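Local coordinates for protein Pre-mRNA-splicing factor SAD1 (PDB 4MSX) that promotes assembly of newly synthesized U4 snRNA into the U4/U6 snRNP and is required for pre-mRNA splicing, as a catalytically inactive relative of ubiquitin-specific proteases, at residues Asp193-Val198 with Asp248-Leu253. Numbering follows the deposited sequence.
Sequences DYAHSV and DFVSYL
Val250 meets helix 189-203 with its two methyl groups, one for each of two successive residues, and so illustrates how a single branched side chain can join two helices through a buried contact. CG2 lies against the methyl of Ala195, 3.6 Å from its CB, and the CA atoms of Ala195 and Val250, 7.5 Å apart, are the closest such pair between the two segments. CG1 takes the other partner, touching Tyr194 OH at 3.7 Å. The CB of Val250 is directed at helix 189-203, and the torsion then assigns the methyls: with CG1 anti to the backbone N (chi1 179°), CG2 falls anti to the carbonyl carbon. Tyr194 sets out to one side and reaches the valine with the end of its side chain. Its CG sits between the backbone N and the carbonyl carbon (chi1 63°), and the length of the ring carries the phenol oxygen over to the valine, while the Tyr194 side chain also touches Trp440 and Ile264. Phe269 of helix 266-280 touches Ala195 and Leu253, bringing a third helix of the USP-like domain to the junction. Between the two segments the chemistry is therefore methyl against methyl and methyl against phenol oxygen, packing that fixes distance and shape more than direction.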
loop_
_atom_site.group_PDB
_atom_site.type_symbol
_atom_site.label_atom_id
_atom_site.label_comp_id
_atom_site.label_asym_id
_atom_site.label_seq_id
_atom_site.Cartn_x
_atom_site.Cartn_y
_atom_site.Cartn_z
ATOM N N ASP A 193 -10.310 1.484 -0.894
ATOM C CA ASP A 193 -9.724 1.467 0.453
ATOM C C ASP A 193 -9.000 0.159 0.785
ATOM O O ASP A 193 -7.913 0.192 1.433
ATOM C CB ASP A 193 -10.733 1.759 1.560
ATOM C CG ASP A 193 -11.991 0.885 1.478
ATOM O OD1 ASP A 193 -12.107 -0.021 0.597
ATOM O OD2 ASP A 193 -12.877 1.145 2.322
ATOM N N TYR A 194 -9.527 -0.971 0.323
ATOM C CA TYR A 194 -8.849 -2.254 0.598
ATOM C C TYR A 194 -7.443 -2.305 -0.017
ATOM O O TYR A 194 -6.517 -2.912 0.529
ATOM C CB TYR A 194 -9.643 -3.457 0.094
ATOM C CG TYR A 194 -9.812 -3.464 -1.410
ATOM C CD1 TYR A 194 -8.848 -4.062 -2.215
ATOM C CD2 TYR A 194 -10.872 -2.807 -2.011
ATOM C CE1 TYR A 194 -8.965 -4.060 -3.589
ATOM C CE2 TYR A 194 -10.982 -2.753 -3.418
ATOM C CZ TYR A 194 -10.024 -3.382 -4.183
ATOM O OH TYR A 194 -10.113 -3.345 -5.560
ATOM N N ALA A 195 -7.279 -1.700 -1.184
ATOM C CA ALA A 195 -5.986 -1.667 -1.827
ATOM C C ALA A 195 -5.089 -0.636 -1.161
ATOM O O ALA A 195 -3.881 -0.854 -1.057
ATOM C CB ALA A 195 -6.145 -1.280 -3.372
ATOM N N HIS A 196 -5.636 0.502 -0.751
ATOM C CA HIS A 196 -4.785 1.484 -0.043
ATOM C C HIS A 196 -4.152 0.817 1.194
ATOM O O HIS A 196 -2.964 0.979 1.439
ATOM C CB HIS A 196 -5.615 2.681 0.411
ATOM C CG HIS A 196 -6.314 3.355 -0.717
ATOM N ND1 HIS A 196 -7.457 4.100 -0.547
ATOM C CD2 HIS A 196 -6.010 3.389 -2.037
ATOM C CE1 HIS A 196 -7.831 4.580 -1.732
ATOM N NE2 HIS A 196 -6.964 4.171 -2.648
ATOM N N SER A 197 -4.934 0.034 1.947
ATOM C CA SER A 197 -4.387 -0.515 3.177
ATOM C C SER A 197 -3.276 -1.495 2.858
ATOM O O SER A 197 -2.252 -1.488 3.535
ATOM C CB SER A 197 -5.457 -1.203 4.071
ATOM O OG SER A 197 -5.994 -2.333 3.449
ATOM N N VAL A 198 -3.461 -2.323 1.839
ATOM C CA VAL A 198 -2.434 -3.303 1.509
ATOM C C VAL A 198 -1.133 -2.601 0.990
ATOM O O VAL A 198 0.009 -2.980 1.357
ATOM C CB VAL A 198 -2.963 -4.298 0.442
ATOM C CG1 VAL A 198 -1.846 -5.184 -0.116
ATOM C CG2 VAL A 198 -4.097 -5.219 1.082
ATOM N N ASP A 248 -5.773 4.046 -11.204
ATOM C CA ASP A 248 -5.275 3.438 -12.435
ATOM C C ASP A 248 -4.453 2.182 -12.194
ATOM O O ASP A 248 -4.519 1.240 -12.986
ATOM C CB ASP A 248 -4.353 4.402 -13.223
ATOM C CG ASP A 248 -3.801 3.750 -14.482
ATOM O OD1 ASP A 248 -4.664 3.388 -15.343
ATOM O OD2 ASP A 248 -2.556 3.564 -14.601
ATOM N N PHE A 249 -3.608 2.179 -11.155
ATOM C CA PHE A 249 -2.839 0.972 -10.829
ATOM C C PHE A 249 -3.827 -0.215 -10.559
ATOM O O PHE A 249 -3.665 -1.309 -11.122
ATOM C CB PHE A 249 -1.933 1.195 -9.590
ATOM C CG PHE A 249 -1.216 -0.052 -9.128
ATOM C CD1 PHE A 249 -0.334 -0.694 -9.962
ATOM C CD2 PHE A 249 -1.491 -0.621 -7.887
ATOM C CE1 PHE A 249 0.324 -1.853 -9.575
ATOM C CE2 PHE A 249 -0.852 -1.771 -7.472
ATOM C CZ PHE A 249 0.081 -2.395 -8.309
ATOM N N VAL A 250 -4.839 0.026 -9.724
ATOM C CA VAL A 250 -5.729 -1.110 -9.310
ATOM C C VAL A 250 -6.572 -1.520 -10.505
ATOM O O VAL A 250 -6.820 -2.687 -10.742
ATOM C CB VAL A 250 -6.614 -0.775 -8.081
ATOM C CG1 VAL A 250 -7.496 -2.016 -7.771
ATOM C CG2 VAL A 250 -5.692 -0.425 -6.851
ATOM N N SER A 251 -6.950 -0.538 -11.312
ATOM C CA SER A 251 -7.747 -0.851 -12.494
ATOM C C SER A 251 -6.881 -1.625 -13.484
ATOM O O SER A 251 -7.344 -2.588 -14.103
ATOM C CB SER A 251 -8.371 0.424 -13.092
ATOM O OG SER A 251 -8.884 0.090 -14.342
ATOM N N TYR A 252 -5.588 -1.298 -13.579
ATOM C CA TYR A 252 -4.687 -2.078 -14.406
ATOM C C TYR A 252 -4.622 -3.546 -13.941
ATOM O O TYR A 252 -4.546 -4.514 -14.748
ATOM C CB TYR A 252 -3.235 -1.432 -14.393
ATOM C CG TYR A 252 -2.151 -2.381 -14.820
ATOM C CD1 TYR A 252 -1.885 -2.577 -16.166
ATOM C CD2 TYR A 252 -1.386 -3.083 -13.902
ATOM C CE1 TYR A 252 -0.929 -3.476 -16.594
ATOM C CE2 TYR A 252 -0.407 -3.998 -14.322
ATOM C CZ TYR A 252 -0.202 -4.184 -15.684
ATOM O OH TYR A 252 0.716 -5.074 -16.166
ATOM N N LEU A 253 -4.538 -3.753 -12.627
ATOM C CA LEU A 253 -4.509 -5.128 -12.157
ATOM C C LEU A 253 -5.751 -5.952 -12.645
ATOM O O LEU A 253 -5.640 -7.117 -12.923
ATOM C CB LEU A 253 -4.506 -5.140 -10.613
ATOM C CG LEU A 253 -3.279 -4.434 -10.004
ATOM C CD1 LEU A 253 -3.429 -4.577 -8.428
ATOM C CD2 LEU A 253 -1.948 -5.089 -10.464
#